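PDB 3OC9: UDP-N-acetylglucosamine pyrophosphorylase, which probably catalyses the formation of UDP-N-acetylglucosamine and diphosphate from UTP and N-acetylglucosamine 1-phosphate. Local coordinates for residues I178-A183 with Y201-Q206; T268-K273 with F316-K321; R352-L357 with I379-S384; K391-K396 with L400-Q405. All coordinates share one frame; numbering follows the deposited sequence.

Contact 1 (I178-A183 with Y201-Q206); sequences IKYSVA and YMDLLQ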
# COMPACT_ATOMS: atom_id res chain seq x y z
N ILE A 178 -10.73 17.55 3.97
CA ILE A 178 -10.44 16.12 3.69
C ILE A 178 -11.19 15.18 4.65
O ILE A 178 -11.07 15.29 5.89
CB ILE A 178 -8.91 15.85 3.69
CG1 ILE A 178 -8.22 16.61 2.54
CG2 ILE A 178 -8.62 14.29 3.64
CD1 ILE A 178 -6.68 16.65 2.62
N LYS A 179 -11.98 14.27 4.07
CA LYS A 179 -12.87 13.37 4.83
C LYS A 179 -12.43 11.89 4.81
O LYS A 179 -12.73 11.15 5.77
CB LYS A 179 -14.32 13.47 4.32
CG LYS A 179 -14.99 14.86 4.41
CD LYS A 179 -15.25 15.26 5.88
CE LYS A 179 -16.02 16.57 5.99
NZ LYS A 179 -16.66 16.66 7.34
N TYR A 180 -11.79 11.45 3.73
CA TYR A 180 -11.38 10.03 3.56
C TYR A 180 -9.94 9.90 3.02
O TYR A 180 -9.59 10.62 2.08
CB TYR A 180 -12.33 9.30 2.59
CG TYR A 180 -13.78 9.23 3.05
CD1 TYR A 180 -14.15 8.40 4.11
CD2 TYR A 180 -14.79 9.99 2.42
CE1 TYR A 180 -15.50 8.32 4.55
CE2 TYR A 180 -16.15 9.91 2.86
CZ TYR A 180 -16.47 9.07 3.92
OH TYR A 180 -17.78 8.97 4.38
N SER A 181 -9.13 9.00 3.60
CA SER A 181 -7.72 8.78 3.17
C SER A 181 -7.48 7.27 2.90
O SER A 181 -7.96 6.42 3.67
CB SER A 181 -6.71 9.28 4.24
OG SER A 181 -6.84 10.69 4.53
N VAL A 182 -6.78 6.94 1.82
CA VAL A 182 -6.35 5.53 1.56
C VAL A 182 -4.87 5.35 1.92
O VAL A 182 -4.00 6.06 1.35
CB VAL A 182 -6.60 5.10 0.08
CG1 VAL A 182 -6.16 3.65 -0.15
CG2 VAL A 182 -8.06 5.27 -0.32
N ALA A 183 -4.59 4.43 2.86
CA ALA A 183 -3.22 4.09 3.28
C ALA A 183 -2.76 2.73 2.73
O ALA A 183 -3.44 1.72 2.95
CB ALA A 183 -3.11 4.09 4.84
N TYR A 201 -18.01 3.57 -2.02
CA TYR A 201 -18.51 2.46 -1.16
C TYR A 201 -18.47 2.84 0.34
O TYR A 201 -19.48 2.70 1.07
CB TYR A 201 -17.73 1.16 -1.48
CG TYR A 201 -18.38 -0.16 -1.03
CD1 TYR A 201 -19.39 -0.75 -1.79
CD2 TYR A 201 -17.95 -0.82 0.14
CE1 TYR A 201 -19.97 -1.98 -1.41
CE2 TYR A 201 -18.54 -2.07 0.53
CZ TYR A 201 -19.55 -2.63 -0.25
OH TYR A 201 -20.16 -3.84 0.13
N MET A 202 -17.32 3.33 0.82
CA MET A 202 -17.23 3.72 2.23
C MET A 202 -18.12 4.94 2.60
O MET A 202 -18.61 5.02 3.74
CB MET A 202 -15.77 3.77 2.75
CG MET A 202 -14.92 4.95 2.33
SD MET A 202 -13.22 4.80 3.03
CE MET A 202 -13.51 4.72 4.80
N ASP A 203 -18.39 5.83 1.64
CA ASP A 203 -19.26 6.99 1.96
C ASP A 203 -20.72 6.59 2.11
O ASP A 203 -21.37 6.99 3.08
CB ASP A 203 -19.10 8.15 0.98
CG ASP A 203 -19.87 9.42 1.43
OD1 ASP A 203 -19.55 10.00 2.49
OD2 ASP A 203 -20.80 9.82 0.70
N LEU A 204 -21.21 5.77 1.19
CA LEU A 204 -22.63 5.38 1.22
C LEU A 204 -22.98 4.43 2.39
O LEU A 204 -24.12 4.46 2.92
CB LEU A 204 -23.12 4.92 -0.16
CG LEU A 204 -22.98 5.94 -1.33
CD1 LEU A 204 -23.52 5.40 -2.66
CD2 LEU A 204 -23.62 7.31 -1.04
N LEU A 205 -21.99 3.64 2.85
CA LEU A 205 -22.16 2.78 4.04
C LEU A 205 -21.74 3.46 5.38
O LEU A 205 -21.90 2.86 6.46
CB LEU A 205 -21.43 1.42 3.87
CG LEU A 205 -21.94 0.45 2.78
CD1 LEU A 205 -21.08 -0.82 2.79
CD2 LEU A 205 -23.41 0.08 2.96
N GLN A 206 -21.22 4.68 5.29
CA GLN A 206 -20.74 5.48 6.44
C GLN A 206 -19.71 4.75 7.35
O GLN A 206 -19.82 4.76 8.58
CB GLN A 206 -21.94 6.06 7.22
CG GLN A 206 -22.72 7.13 6.40
CD GLN A 206 -22.01 8.48 6.35
OE1 GLN A 206 -21.97 9.20 7.36
NE2 GLN A 206 -21.45 8.82 5.19
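Asp203 is engaged at both its ends: two donors of Gln206 grip its carbonyl oxygen, while its carboxylate receives the phenol hydroxyl of Tyr180. The bond across the contact runs from Tyr180 OH to Asp203 OD1 at 2.8 Å and uses the anti lone pair of that oxygen, the one turned away from OD2. Asp203 CG lies anti to the backbone N (chi1 -172°), and the carboxylate is turned steeply to the ring, the two planes being 78° apart. OD1 lies at the edge of the Tyr180 ring, near its plane.

Further back along the ring, Met202 brings its thioether. Its CE comes to 3.8 Å from Tyr180 CD1, and SD stands 4.8 Å from the ring centroid in an oblique Met-aromatic contact. The bend at chi3 (-58°) folds the methyl back against this part of the ring.

At the other end of Asp203, the carbonyl O accepts Gln206 NE2 at 2.8 Å in a nearly straight bond lying in the carbonyl plane, and also the Gln206 backbone N. Gln206 has positive phi and closes helix 196-204 with a Schellman motif; its side chain adds a further bond to the same last turn.

The contact thus pins the last turn of that helix to strand 180-184 of the central mixed sheet. Arg26 of helix 21-32 forms a salt bridge with Asp203 OD2. With one oxygen taken by a neutral phenol and the other by an arginine, the carboxylate is probably ionised and held in a fixed rotation.

Contact 2 (T268-K273 with F316-K321); sequences TSFLEK and FPLATK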
# COMPACT_ATOMS: atom_id res chain seq x y z
N THR A 268 -11.63 10.74 8.57
CA THR A 268 -10.79 11.69 9.33
C THR A 268 -11.14 11.63 10.83
O THR A 268 -10.25 11.67 11.70
CB THR A 268 -10.87 13.13 8.72
OG1 THR A 268 -10.41 13.10 7.36
CG2 THR A 268 -10.01 14.12 9.52
N SER A 269 -12.44 11.52 11.13
CA SER A 269 -12.90 11.36 12.52
C SER A 269 -12.30 10.11 13.17
O SER A 269 -11.93 10.14 14.37
CB SER A 269 -14.43 11.33 12.58
OG SER A 269 -14.89 11.20 13.92
N PHE A 270 -12.18 9.01 12.41
CA PHE A 270 -11.55 7.80 12.96
C PHE A 270 -10.04 8.00 13.23
O PHE A 270 -9.54 7.58 14.28
CB PHE A 270 -11.82 6.50 12.13
CG PHE A 270 -11.16 5.27 12.74
CD1 PHE A 270 -9.95 4.80 12.26
CD2 PHE A 270 -11.73 4.64 13.87
CE1 PHE A 270 -9.31 3.69 12.87
CE2 PHE A 270 -11.10 3.53 14.48
CZ PHE A 270 -9.90 3.05 13.98
N LEU A 271 -9.34 8.65 12.30
CA LEU A 271 -7.91 8.97 12.50
C LEU A 271 -7.69 9.81 13.77
O LEU A 271 -6.71 9.62 14.49
CB LEU A 271 -7.30 9.68 11.26
CG LEU A 271 -7.18 8.86 9.96
CD1 LEU A 271 -6.68 9.75 8.83
CD2 LEU A 271 -6.29 7.62 10.11
N GLU A 272 -8.62 10.72 14.06
CA GLU A 272 -8.56 11.50 15.33
C GLU A 272 -8.65 10.61 16.58
O GLU A 272 -7.87 10.83 17.55
CB GLU A 272 -9.60 12.65 15.33
CG GLU A 272 -9.28 13.74 14.29
CD GLU A 272 -10.38 14.78 14.08
OE1 GLU A 272 -11.58 14.42 14.00
OE2 GLU A 272 -10.03 15.98 13.95
N LYS A 273 -9.54 9.61 16.56
CA LYS A 273 -9.63 8.62 17.67
C LYS A 273 -8.38 7.75 17.77
O LYS A 273 -7.85 7.53 18.87
CB LYS A 273 -10.86 7.71 17.53
CG LYS A 273 -12.20 8.41 17.54
CD LYS A 273 -13.36 7.39 17.55
CE LYS A 273 -14.72 8.07 17.77
NZ LYS A 273 -15.03 9.12 16.73
N PHE A 316 -7.58 -1.84 14.54
CA PHE A 316 -8.89 -2.29 13.99
C PHE A 316 -10.03 -2.50 15.02
O PHE A 316 -11.18 -2.11 14.74
CB PHE A 316 -8.76 -3.53 13.06
CG PHE A 316 -8.00 -3.31 11.73
CD1 PHE A 316 -7.51 -2.06 11.32
CD2 PHE A 316 -7.80 -4.42 10.88
CE1 PHE A 316 -6.80 -1.92 10.07
CE2 PHE A 316 -7.10 -4.30 9.62
CZ PHE A 316 -6.62 -3.05 9.21
N PRO A 317 -9.74 -3.10 16.21
CA PRO A 317 -10.87 -3.33 17.16
C PRO A 317 -11.45 -2.06 17.84
O PRO A 317 -12.51 -2.14 18.50
CB PRO A 317 -10.30 -4.33 18.19
CG PRO A 317 -8.82 -4.39 17.96
CD PRO A 317 -8.51 -3.83 16.59
N LEU A 318 -10.78 -0.92 17.67
CA LEU A 318 -11.32 0.37 18.14
C LEU A 318 -12.59 0.80 17.38
O LEU A 318 -13.48 1.49 17.93
CB LEU A 318 -10.24 1.47 18.07
CG LEU A 318 -10.55 2.91 18.54
CD1 LEU A 318 -10.90 2.96 20.03
CD2 LEU A 318 -9.39 3.84 18.24
N ALA A 319 -12.69 0.42 16.10
CA ALA A 319 -13.84 0.80 15.25
C ALA A 319 -15.15 0.04 15.53
O ALA A 319 -15.11 -1.15 15.85
CB ALA A 319 -13.45 0.65 13.77
N THR A 320 -16.30 0.72 15.38
CA THR A 320 -17.63 0.03 15.43
C THR A 320 -18.33 -0.09 14.05
O THR A 320 -19.32 -0.84 13.91
CB THR A 320 -18.67 0.70 16.41
OG1 THR A 320 -18.95 2.04 16.00
CG2 THR A 320 -18.16 0.70 17.87
N LYS A 321 -17.84 0.64 13.04
CA LYS A 321 -18.43 0.56 11.69
C LYS A 321 -17.32 0.21 10.68
O LYS A 321 -16.50 1.08 10.32
CB LYS A 321 -19.09 1.88 11.31
CG LYS A 321 -20.24 2.30 12.26
CD LYS A 321 -20.83 3.66 11.89
CE LYS A 321 -21.79 3.59 10.70
NZ LYS A 321 -22.68 2.39 10.71
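The first turns of helix 268-274 run beside the end of a short 3-10 segment, with Phe270 nearest to Ala319 at 7.7 Å between CA atoms and Lys273 nearest to Leu318. This is helix-to-loop packing at the margin of the mixed sheet of a GT-A type nucleotidyltransferase: the helix follows directly on strand 263-267, and the loop leads into strand 322-326.

Phe270 carries the contact. Its ring CG is anti to the backbone N (chi1 -179°), which sends the ring out from the helix toward the loop, and a single ring atom does most of the touching. CE2 lies 3.8 Å from Ala319 CB, and the same atom is 4.1 Å from Leu318 CD2. Both methyl carbons meet the ring obliquely. Ile209 of strand 209-215 also packs on Phe270 and on Ala319.

One turn further along the helix, Leu318 meets Lys273: its CD2 comes within 4.2 Å of Lys273 CB, while the rest of the lysine leads away from the loop. The contact is therefore with the root of the lysine, and the charged amine has no part in it.

Within the loop Ala319 N donates to Phe316 O; beyond it, Glu208 OE1 accepts from the backbone N of Thr320 and Lys321. Phe316 turns away from the helix, onto strands 209-215 and 263-267. On the helix side, the leucine ends against the backbone as well as the side chain: Leu318 CD2 rests 4.0 Å from Lys273 O.

Contact 3 (R352-L357 with I379-S384); sequences RDWYRL and ISFRKS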
# COMPACT_ATOMS: atom_id res chain seq x y z
N ARG A 352 5.22 -9.71 -15.83
CA ARG A 352 4.25 -10.69 -16.36
C ARG A 352 2.80 -10.33 -15.98
O ARG A 352 1.89 -10.41 -16.83
CB ARG A 352 4.61 -12.11 -15.89
CG ARG A 352 3.70 -13.25 -16.40
CD ARG A 352 4.02 -14.60 -15.73
NE ARG A 352 5.28 -15.17 -16.23
CZ ARG A 352 6.40 -15.22 -15.52
NH1 ARG A 352 6.43 -14.77 -14.28
NH2 ARG A 352 7.50 -15.74 -16.06
N ASP A 353 2.60 -9.93 -14.71
CA ASP A 353 1.27 -9.59 -14.18
C ASP A 353 0.74 -8.27 -14.80
O ASP A 353 -0.43 -8.20 -15.21
CB ASP A 353 1.29 -9.52 -12.63
CG ASP A 353 1.36 -10.90 -11.93
OD1 ASP A 353 0.97 -11.93 -12.53
OD2 ASP A 353 1.78 -10.96 -10.75
N TRP A 354 1.60 -7.25 -14.88
CA TRP A 354 1.19 -5.94 -15.47
C TRP A 354 0.82 -6.08 -16.98
O TRP A 354 -0.20 -5.53 -17.43
CB TRP A 354 2.27 -4.86 -15.21
CG TRP A 354 1.92 -3.43 -15.69
CD1 TRP A 354 0.75 -2.73 -15.47
CD2 TRP A 354 2.79 -2.54 -16.41
NE1 TRP A 354 0.83 -1.48 -16.05
CE2 TRP A 354 2.06 -1.34 -16.63
CE3 TRP A 354 4.09 -2.65 -16.91
CZ2 TRP A 354 2.60 -0.25 -17.32
CZ3 TRP A 354 4.64 -1.55 -17.60
CH2 TRP A 354 3.89 -0.37 -17.80
N TYR A 355 1.63 -6.84 -17.72
CA TYR A 355 1.37 -7.09 -19.15
C TYR A 355 0.02 -7.80 -19.38
O TYR A 355 -0.73 -7.42 -20.28
CB TYR A 355 2.52 -7.87 -19.81
CG TYR A 355 3.85 -7.12 -19.98
CD1 TYR A 355 3.96 -5.75 -19.70
CD2 TYR A 355 5.00 -7.79 -20.44
CE1 TYR A 355 5.18 -5.06 -19.84
CE2 TYR A 355 6.23 -7.11 -20.59
CZ TYR A 355 6.31 -5.75 -20.30
OH TYR A 355 7.52 -5.07 -20.46
N ARG A 356 -0.30 -8.80 -18.55
CA ARG A 356 -1.55 -9.56 -18.69
C ARG A 356 -2.79 -8.71 -18.37
O ARG A 356 -3.82 -8.80 -19.07
CB ARG A 356 -1.53 -10.85 -17.84
CG ARG A 356 -0.59 -11.95 -18.37
CD ARG A 356 -0.46 -13.12 -17.39
NE ARG A 356 0.51 -14.12 -17.84
CZ ARG A 356 0.75 -15.29 -17.23
NH1 ARG A 356 0.11 -15.62 -16.12
NH2 ARG A 356 1.65 -16.12 -17.73
N LEU A 357 -2.69 -7.88 -17.32
CA LEU A 357 -3.76 -6.91 -17.01
C LEU A 357 -4.05 -5.95 -18.19
O LEU A 357 -5.22 -5.68 -18.53
CB LEU A 357 -3.42 -6.12 -15.72
CG LEU A 357 -4.46 -5.09 -15.26
CD1 LEU A 357 -5.84 -5.73 -15.03
CD2 LEU A 357 -3.96 -4.35 -13.98
N ILE A 379 1.06 0.20 -20.89
CA ILE A 379 0.11 1.31 -20.94
C ILE A 379 0.38 2.26 -19.77
O ILE A 379 0.22 1.87 -18.60
CB ILE A 379 -1.36 0.79 -20.88
CG1 ILE A 379 -1.66 -0.17 -22.06
CG2 ILE A 379 -2.34 1.99 -20.79
CD1 ILE A 379 -3.10 -0.73 -22.12
N SER A 380 0.79 3.50 -20.07
CA SER A 380 1.18 4.46 -19.03
C SER A 380 0.06 4.71 -18.00
O SER A 380 -1.10 4.85 -18.38
CB SER A 380 1.60 5.80 -19.64
OG SER A 380 1.95 6.72 -18.61
N PHE A 381 0.43 4.74 -16.71
CA PHE A 381 -0.52 5.09 -15.64
C PHE A 381 -1.08 6.52 -15.84
O PHE A 381 -2.12 6.88 -15.26
CB PHE A 381 0.15 4.99 -14.24
CG PHE A 381 0.21 3.58 -13.64
CD1 PHE A 381 0.05 2.42 -14.41
CD2 PHE A 381 0.50 3.43 -12.28
CE1 PHE A 381 0.15 1.15 -13.82
CE2 PHE A 381 0.60 2.17 -11.69
CZ PHE A 381 0.42 1.02 -12.47
N ARG A 382 -0.39 7.34 -16.63
CA ARG A 382 -0.90 8.68 -16.96
C ARG A 382 -2.06 8.65 -17.99
O ARG A 382 -2.89 9.57 -18.02
CB ARG A 382 0.25 9.62 -17.42
CG ARG A 382 -0.15 11.06 -17.71
CD ARG A 382 -0.51 11.85 -16.44
NE ARG A 382 -1.08 13.17 -16.73
CZ ARG A 382 -2.36 13.41 -17.00
NH1 ARG A 382 -3.26 12.43 -17.05
NH2 ARG A 382 -2.75 14.66 -17.24
N LYS A 383 -2.13 7.58 -18.78
CA LYS A 383 -3.10 7.46 -19.90
C LYS A 383 -4.46 6.74 -19.64
O LYS A 383 -5.46 7.06 -20.30
CB LYS A 383 -2.42 6.79 -21.11
CG LYS A 383 -1.19 7.53 -21.63
CD LYS A 383 -1.53 8.84 -22.34
CE LYS A 383 -2.05 8.60 -23.75
NZ LYS A 383 -2.31 9.89 -24.45
N SER A 384 -4.49 5.77 -18.72
CA SER A 384 -5.72 5.01 -18.42
C SER A 384 -5.64 4.50 -16.96
O SER A 384 -4.58 4.08 -16.50
CB SER A 384 -5.90 3.84 -19.42
OG SER A 384 -7.23 3.30 -19.42
O HOH W 1 -1.39 0.55 -16.68
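The indole of Trp354 meets the 379-384 loop mainly along its nitrogen-bearing edge. There, near the ring plane, sits the carbonyl oxygen of Ile379, 3.4 Å from Trp354 CZ2, and a water lies in the plane beside NE1. Phe381 comes at the indole obliquely, its CE1 3.5 Å from Trp354 NE1. Seen from the phenylalanine, that nitrogen lies at the edge of the ring. The planes of the indole five-membered ring and the phenyl ring are 80° apart, with centroids 5.7 Å apart. Around this pair, Phe62 meets the Trp354 ring at a shallow angle and Arg75 makes a cation-pi contact with Phe381.

The water does the polar work. It accepts from Trp354 NE1 at 3.1 Å and donates to Ile379 O at 2.8 Å, so the buried indole N-H and the buried carbonyl satisfy one another through a single bridge. Trp354 CG stands anti to the backbone N (chi1 -176°), which carries the indole away from the helix axis to the loop.

Behind these groups the loop is held in a tight bend. Ser380 OG accepts the backbone N-H of Arg382 at 3.1 Å, and Ser380 O takes Lys383 N. A neighbouring tie between the same elements joins Tyr355 OH to Glu378 OE2.

Overall, helix 347-364 is anchored through a water-bridged tryptophan onto the loop that leaves strand 377-379, a loop whose first bend is an ST turn built on Ser380.

Contact 4 (K391-K396 with L400-Q405); sequences KEFKGK and LPFILQ
Phe393 and Phe402 meet as a T-shaped pair, the edge of Phe402 directed at the face of Phe393. The planes stand at 87° with the centroids 5.5 Å apart, and the nearest approach is between Phe393 CZ and Phe402 CZ at 3.8 Å. The two side chains come from opposite directions, and Phe402 presents its CZ edge to the Phe393 face. Leu404, two residues further along the same strand, adds its CD2 at 4.2 Å from Phe393 CE2.

The far face of Phe393, turned away from Phe402, is taken by its own neighbour: Glu392 CG sits 3.6 Å above the ring plane, over the centre. The ring is thus held between a methylene group and an aromatic edge, which probably limits how far it can tilt.

Behind the first shell, strand 402-404 sets the spacing. Phe402 and Leu404 lie on the same side of it, and both have CG anti to the backbone N (chi1 178° for Phe402). The strand pairs in parallel with 377-379, Phe402 bonding through its backbone to Ile376 and Glu378, and it follows a cis peptide before Pro401. The Phe402 side chain also packs on Leu362 of helix 347-364.

On the other side Phe393 ends a 3-10 segment and opens a type II beta turn closed by Lys396 N to Phe393 O at 3.1 Å, with Gly395 taking the positive phi.

The attraction is dispersion plus the weak electrostatics of ring hydrogens facing a pi cloud, with one leucine methyl added; neither segment contributes a hydrogen bond to the other.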
# COMPACT_ATOMS: atom_id res chain seq x y z
N LYS A 391 -10.75 3.84 -25.45
CA LYS A 391 -11.94 3.76 -26.32
C LYS A 391 -11.64 3.89 -27.82
O LYS A 391 -12.39 3.36 -28.66
CB LYS A 391 -13.01 4.77 -25.90
CG LYS A 391 -13.65 4.43 -24.56
CD LYS A 391 -14.77 5.38 -24.17
CE LYS A 391 -15.52 4.80 -22.98
NZ LYS A 391 -16.69 5.63 -22.59
N GLU A 392 -10.55 4.58 -28.15
CA GLU A 392 -10.14 4.78 -29.54
C GLU A 392 -9.74 3.47 -30.23
O GLU A 392 -9.61 3.42 -31.46
CB GLU A 392 -9.02 5.83 -29.64
CG GLU A 392 -7.63 5.29 -29.32
CD GLU A 392 -6.61 6.38 -29.06
OE1 GLU A 392 -5.66 6.51 -29.88
OE2 GLU A 392 -6.74 7.10 -28.05
N PHE A 393 -9.57 2.41 -29.45
CA PHE A 393 -9.16 1.11 -30.01
C PHE A 393 -10.31 0.11 -30.20
O PHE A 393 -10.06 -1.06 -30.53
CB PHE A 393 -8.01 0.49 -29.21
CG PHE A 393 -6.82 1.40 -29.01
CD1 PHE A 393 -5.91 1.62 -30.04
CD2 PHE A 393 -6.60 2.01 -27.78
CE1 PHE A 393 -4.80 2.45 -29.86
CE2 PHE A 393 -5.50 2.86 -27.59
CZ PHE A 393 -4.60 3.07 -28.63
N LYS A 394 -11.56 0.54 -30.00
CA LYS A 394 -12.71 -0.33 -30.23
C LYS A 394 -12.76 -0.78 -31.71
O LYS A 394 -12.67 0.06 -32.61
CB LYS A 394 -14.03 0.36 -29.85
CG LYS A 394 -15.27 -0.52 -29.99
CD LYS A 394 -16.54 0.17 -29.46
CE LYS A 394 -17.32 0.87 -30.57
NZ LYS A 394 -18.21 -0.08 -31.32
N GLY A 395 -12.84 -2.09 -31.92
CA GLY A 395 -12.89 -2.68 -33.27
C GLY A 395 -11.57 -2.71 -34.03
O GLY A 395 -11.55 -3.03 -35.22
N LYS A 396 -10.46 -2.40 -33.35
CA LYS A 396 -9.13 -2.40 -33.97
C LYS A 396 -8.33 -3.66 -33.63
O LYS A 396 -8.51 -4.26 -32.57
CB LYS A 396 -8.35 -1.14 -33.57
CG LYS A 396 -9.07 0.18 -33.82
CD LYS A 396 -9.30 0.45 -35.30
CE LYS A 396 -10.24 1.63 -35.52
NZ LYS A 396 -10.28 2.07 -36.96
N LEU A 400 1.06 -7.35 -30.65
CA LEU A 400 2.12 -7.04 -29.67
C LEU A 400 3.50 -7.19 -30.32
O LEU A 400 3.66 -8.03 -31.21
CB LEU A 400 2.00 -7.93 -28.41
CG LEU A 400 0.67 -7.90 -27.65
CD1 LEU A 400 0.76 -8.69 -26.33
CD2 LEU A 400 0.25 -6.45 -27.36
N PRO A 401 4.49 -6.38 -29.90
CA PRO A 401 4.53 -5.37 -28.80
C PRO A 401 3.67 -4.12 -29.01
O PRO A 401 3.60 -3.59 -30.14
CB PRO A 401 6.01 -4.98 -28.72
CG PRO A 401 6.75 -6.04 -29.51
CD PRO A 401 5.80 -6.47 -30.57
N PHE A 402 3.07 -3.64 -27.91
CA PHE A 402 2.26 -2.41 -27.89
C PHE A 402 2.75 -1.53 -26.74
O PHE A 402 2.89 -2.02 -25.61
CB PHE A 402 0.78 -2.78 -27.71
CG PHE A 402 -0.17 -1.60 -27.63
CD1 PHE A 402 -0.61 -0.95 -28.78
CD2 PHE A 402 -0.66 -1.17 -26.40
CE1 PHE A 402 -1.50 0.14 -28.72
CE2 PHE A 402 -1.55 -0.09 -26.32
CZ PHE A 402 -1.97 0.57 -27.48
N ILE A 403 3.05 -0.26 -27.03
CA ILE A 403 3.54 0.70 -26.04
C ILE A 403 2.79 2.04 -26.17
O ILE A 403 2.87 2.72 -27.20
CB ILE A 403 5.08 0.93 -26.14
CG1 ILE A 403 5.84 -0.36 -25.77
CG2 ILE A 403 5.54 2.11 -25.24
CD1 ILE A 403 7.35 -0.27 -25.93
N LEU A 404 2.08 2.43 -25.11
CA LEU A 404 1.27 3.64 -25.11
C LEU A 404 1.72 4.58 -23.99
O LEU A 404 1.54 4.28 -22.81
CB LEU A 404 -0.22 3.30 -24.97
CG LEU A 404 -1.30 4.38 -24.98
CD1 LEU A 404 -1.34 5.13 -26.32
CD2 LEU A 404 -2.66 3.75 -24.68
N GLN A 405 2.33 5.71 -24.36
CA GLN A 405 2.85 6.64 -23.37
C GLN A 405 2.21 8.03 -23.50
O GLN A 405 1.53 8.34 -24.48
CB GLN A 405 4.38 6.70 -23.41
CG GLN A 405 5.07 5.35 -23.13
CD GLN A 405 4.99 4.91 -21.66
OE1 GLN A 405 5.47 5.61 -20.76
NE2 GLN A 405 4.40 3.74 -21.42
OXT GLN A 405 2.36 8.85 -22.59

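Contacts 1 and 2 share one side of the molecule and touch: Thr268, which starts the helix of contact 2, bonds to the backbone of Ile178 and Lys179 in contact 1, and both contacts lie at the mixed sheet. Contacts 3 and 4 form the second pair, joined by Ser380 N to Leu404 O across the parallel strands 377-379 and 402-404, and contact 2 lies about 44 Å from contact 4 between centres. Contact 3 is wholly buried and needs a water to satisfy its polar atoms. Contact 4, at the surface, is apolar. Contacts 1 and 2 are partly buried, yet the first combines a carboxylate bond with a Met-aromatic contact, while the second is apolar packing.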